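Local coordinates for protein major allergen Api g 1, isoallergen 1 (PDB 2BK0) that is a plant-defence protein of the Bet v 1 family and a major celery allergen, and may bind small ligands such as abscisic acid, at residues F81-I86 with N100-V105. Residues are numbered along the deposited sequence; the frame is centred on the assembly and turned at random.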
ATOM      1  N   PHE A  81      -1.803   2.601  -9.951  1.00 23.35           N
ATOM      2  CA  PHE A  81      -2.724   2.540  -8.832  1.00 23.42           C
ATOM      3  C   PHE A  81      -2.430   3.710  -7.905  1.00 23.58           C
ATOM      4  O   PHE A  81      -1.277   3.965  -7.557  1.00 23.68           O
ATOM      5  CB  PHE A  81      -2.557   1.192  -8.129  1.00 23.56           C
ATOM      6  CG  PHE A  81      -3.400   1.026  -6.918  1.00 23.44           C
ATOM      7  CD1 PHE A  81      -4.768   1.260  -6.968  1.00 23.72           C
ATOM      8  CD2 PHE A  81      -2.832   0.599  -5.723  1.00 23.81           C
ATOM      9  CE1 PHE A  81      -5.560   1.090  -5.837  1.00 23.88           C
ATOM     10  CE2 PHE A  81      -3.615   0.424  -4.578  1.00 23.88           C
ATOM     11  CZ  PHE A  81      -4.981   0.672  -4.635  1.00 23.93           C
ATOM     12  N   ASP A  82      -3.477   4.443  -7.539  1.00 23.68           N
ATOM     13  CA  ASP A  82      -3.345   5.626  -6.699  1.00 23.63           C
ATOM     14  C   ASP A  82      -4.283   5.503  -5.510  1.00 23.54           C
ATOM     15  O   ASP A  82      -5.470   5.216  -5.673  1.00 23.47           O
ATOM     16  CB  ASP A  82      -3.667   6.871  -7.520  1.00 23.72           C
ATOM     17  CG  ASP A  82      -2.806   6.974  -8.766  1.00 24.28           C
ATOM     18  OD1 ASP A  82      -1.609   7.309  -8.626  1.00 24.87           O
ATOM     19  OD2 ASP A  82      -3.319   6.700  -9.881  1.00 25.12           O
ATOM     20  N   TYR A  83      -3.734   5.686  -4.314  1.00 23.55           N
ATOM     21  CA  TYR A  83      -4.531   5.662  -3.089  1.00 23.57           C
ATOM     22  C   TYR A  83      -3.951   6.575  -2.011  1.00 23.48           C
ATOM     23  O   TYR A  83      -2.729   6.738  -1.908  1.00 23.47           O
ATOM     24  CB  TYR A  83      -4.677   4.230  -2.556  1.00 23.85           C
ATOM     25  CG  TYR A  83      -3.409   3.624  -2.004  1.00 23.98           C
ATOM     26  CD1 TYR A  83      -3.157   3.614  -0.632  1.00 24.08           C
ATOM     27  CD2 TYR A  83      -2.467   3.053  -2.853  1.00 24.21           C
ATOM     28  CE1 TYR A  83      -1.993   3.053  -0.121  1.00 24.13           C
ATOM     29  CE2 TYR A  83      -1.301   2.489  -2.356  1.00 24.23           C
ATOM     30  CZ  TYR A  83      -1.067   2.491  -0.992  1.00 24.32           C
ATOM     31  OH  TYR A  83       0.092   1.927  -0.510  1.00 24.45           O
ATOM     32  N   SER A  84      -4.845   7.168  -1.218  1.00 23.26           N
ATOM     33  CA  SER A  84      -4.463   8.061  -0.129  1.00 23.08           C
ATOM     34  C   SER A  84      -4.877   7.493   1.225  1.00 22.94           C
ATOM     35  O   SER A  84      -5.920   6.854   1.345  1.00 22.92           O
ATOM     36  CB  SER A  84      -5.123   9.442  -0.301  1.00 23.07           C
ATOM     37  OG  SER A  84      -4.762  10.057  -1.523  1.00 22.85           O
ATOM     38  N   VAL A  85      -4.059   7.738   2.244  1.00 22.80           N
ATOM     39  CA  VAL A  85      -4.481   7.542   3.634  1.00 22.66           C
ATOM     40  C   VAL A  85      -5.106   8.845   4.122  1.00 22.49           C
ATOM     41  O   VAL A  85      -4.448   9.880   4.166  1.00 22.36           O
ATOM     42  CB  VAL A  85      -3.314   7.172   4.563  1.00 22.66           C
ATOM     43  CG1 VAL A  85      -3.841   6.774   5.949  1.00 22.54           C
ATOM     44  CG2 VAL A  85      -2.477   6.043   3.947  1.00 22.72           C
ATOM     45  N   ILE A  86      -6.377   8.777   4.495  1.00 22.40           N
ATOM     46  CA  ILE A  86      -7.158   9.964   4.823  1.00 22.39           C
ATOM     47  C   ILE A  86      -7.575  10.033   6.299  1.00 22.52           C
ATOM     48  O   ILE A  86      -8.066  11.076   6.763  1.00 22.57           O
ATOM     49  CB  ILE A  86      -8.415  10.060   3.924  1.00 22.28           C
ATOM     50  CG1 ILE A  86      -9.248   8.775   4.002  1.00 22.08           C
ATOM     51  CG2 ILE A  86      -8.001  10.334   2.489  1.00 22.29           C
ATOM     52  CD1 ILE A  86     -10.630   8.892   3.411  1.00 22.09           C
ATOM     53  N   ASN A 100      -0.256   8.317  -2.145  1.00 22.64           N
ATOM     54  CA  ASN A 100       0.558   7.249  -2.716  1.00 22.72           C
ATOM     55  C   ASN A 100       0.250   7.018  -4.181  1.00 22.74           C
ATOM     56  O   ASN A 100      -0.892   7.150  -4.611  1.00 22.90           O
ATOM     57  CB  ASN A 100       0.355   5.952  -1.934  1.00 22.82           C
ATOM     58  CG  ASN A 100       0.657   6.116  -0.462  1.00 22.99           C
ATOM     59  OD1 ASN A 100      -0.249   6.218   0.370  1.00 23.28           O
ATOM     60  ND2 ASN A 100       1.938   6.163  -0.134  1.00 23.23           N
ATOM     61  N   HIS A 101       1.286   6.689  -4.944  1.00 22.70           N
ATOM     62  CA  HIS A 101       1.145   6.347  -6.347  1.00 22.70           C
ATOM     63  C   HIS A 101       2.022   5.132  -6.607  1.00 22.70           C
ATOM     64  O   HIS A 101       3.220   5.179  -6.352  1.00 22.81           O
ATOM     65  CB  HIS A 101       1.610   7.504  -7.224  1.00 22.66           C
ATOM     66  CG  HIS A 101       0.900   8.796  -6.963  1.00 22.77           C
ATOM     67  ND1 HIS A 101      -0.042   9.313  -7.827  1.00 23.03           N
ATOM     68  CD2 HIS A 101       1.006   9.687  -5.948  1.00 22.86           C
ATOM     69  CE1 HIS A 101      -0.490  10.462  -7.352  1.00 22.98           C
ATOM     70  NE2 HIS A 101       0.132  10.713  -6.214  1.00 22.70           N
ATOM     71  N   VAL A 102       1.439   4.047  -7.099  1.00 22.70           N
ATOM     72  CA  VAL A 102       2.227   2.855  -7.429  1.00 22.74           C
ATOM     73  C   VAL A 102       2.241   2.626  -8.936  1.00 22.75           C
ATOM     74  O   VAL A 102       1.241   2.854  -9.622  1.00 22.80           O
ATOM     75  CB  VAL A 102       1.789   1.572  -6.622  1.00 22.75           C
ATOM     76  CG1 VAL A 102       0.533   1.819  -5.811  1.00 22.74           C
ATOM     77  CG2 VAL A 102       1.640   0.332  -7.521  1.00 22.57           C
ATOM     78  N   VAL A 103       3.395   2.192  -9.431  1.00 22.71           N
ATOM     79  CA  VAL A 103       3.603   1.950 -10.849  1.00 22.69           C
ATOM     80  C   VAL A 103       4.285   0.611 -11.016  1.00 22.63           C
ATOM     81  O   VAL A 103       5.328   0.372 -10.413  1.00 22.61           O
ATOM     82  CB  VAL A 103       4.523   3.023 -11.449  1.00 22.80           C
ATOM     83  CG1 VAL A 103       4.791   2.757 -12.923  1.00 23.02           C
ATOM     84  CG2 VAL A 103       3.922   4.412 -11.265  1.00 23.08           C
ATOM     85  N   LEU A 104       3.691  -0.263 -11.823  1.00 22.59           N
ATOM     86  CA  LEU A 104       4.338  -1.517 -12.221  1.00 22.53           C
ATOM     87  C   LEU A 104       4.967  -1.339 -13.601  1.00 22.36           C
ATOM     88  O   LEU A 104       4.420  -0.662 -14.466  1.00 22.36           O
ATOM     89  CB  LEU A 104       3.344  -2.687 -12.237  1.00 22.69           C
ATOM     90  CG  LEU A 104       3.012  -3.390 -10.910  1.00 23.39           C
ATOM     91  CD1 LEU A 104       4.182  -4.263 -10.438  1.00 24.07           C
ATOM     92  CD2 LEU A 104       2.607  -2.395  -9.824  1.00 23.60           C
ATOM     93  N   VAL A 105       6.130  -1.947 -13.789  1.00 22.14           N
ATOM     94  CA  VAL A 105       6.859  -1.887 -15.042  1.00 21.83           C
ATOM     95  C   VAL A 105       7.399  -3.281 -15.305  1.00 21.53           C
ATOM     96  O   VAL A 105       7.986  -3.886 -14.414  1.00 21.45           O
ATOM     97  CB  VAL A 105       8.024  -0.871 -14.941  1.00 21.88           C
ATOM     98  CG1 VAL A 105       9.000  -1.021 -16.082  1.00 22.06           C
ATOM     99  CG2 VAL A 105       7.491   0.557 -14.920  1.00 22.02           C
TER
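Within the curved antiparallel sheet of the Bet v 1 fold, strands 80-87 and 95-106 form a beta hairpin, and Phe81, Asp82 and Tyr83 pair in it with Val102, His101 and Asn100. An angle of 160° between the segment axes establishes the antiparallel sense. Phe81 and Val102 are a hydrogen-bonded pair: Val102 N gives an almost straight bond to Phe81 O (2.8 Å), and Phe81 N returns one to Val102 O. Tyr83 and Asn100 repeat this two-bond ring, with 2.9 Å from Asn100 N to Tyr83 O, while Tyr83 N sits above the carbonyl plane of Asn100 O. These four residues send their side chains to the face that meets helix 16-25, where Phe81 touches Val24. On that face Val102 CG1 touches two rings of the neighbouring strand: it lies 3.6 Å from CD2 of Phe81, and it meets Tyr83 at the ring edge, in plane, 4.0 Å from CE2. Chi1 of 69° places Tyr83 CG between its backbone N and carbonyl carbon, which carries the ring across to the other strand; there Asn100 CB packs over one face as a CH-pi contact, 3.9 Å from the ring centroid and offset toward the rim. Asp82 and His101, the intervening non-hydrogen-bonded pair, project from the other face. His101 NE2 is hydrogen-bonded to Glu99 OE1, its stronger polar partner, and the ring is turned steeply against the Asp82 carboxylate plane. His101 ND1 reaches Asp82 OD1 at 2.7 Å, but the 120° angle at the hydrogen makes this bond weak.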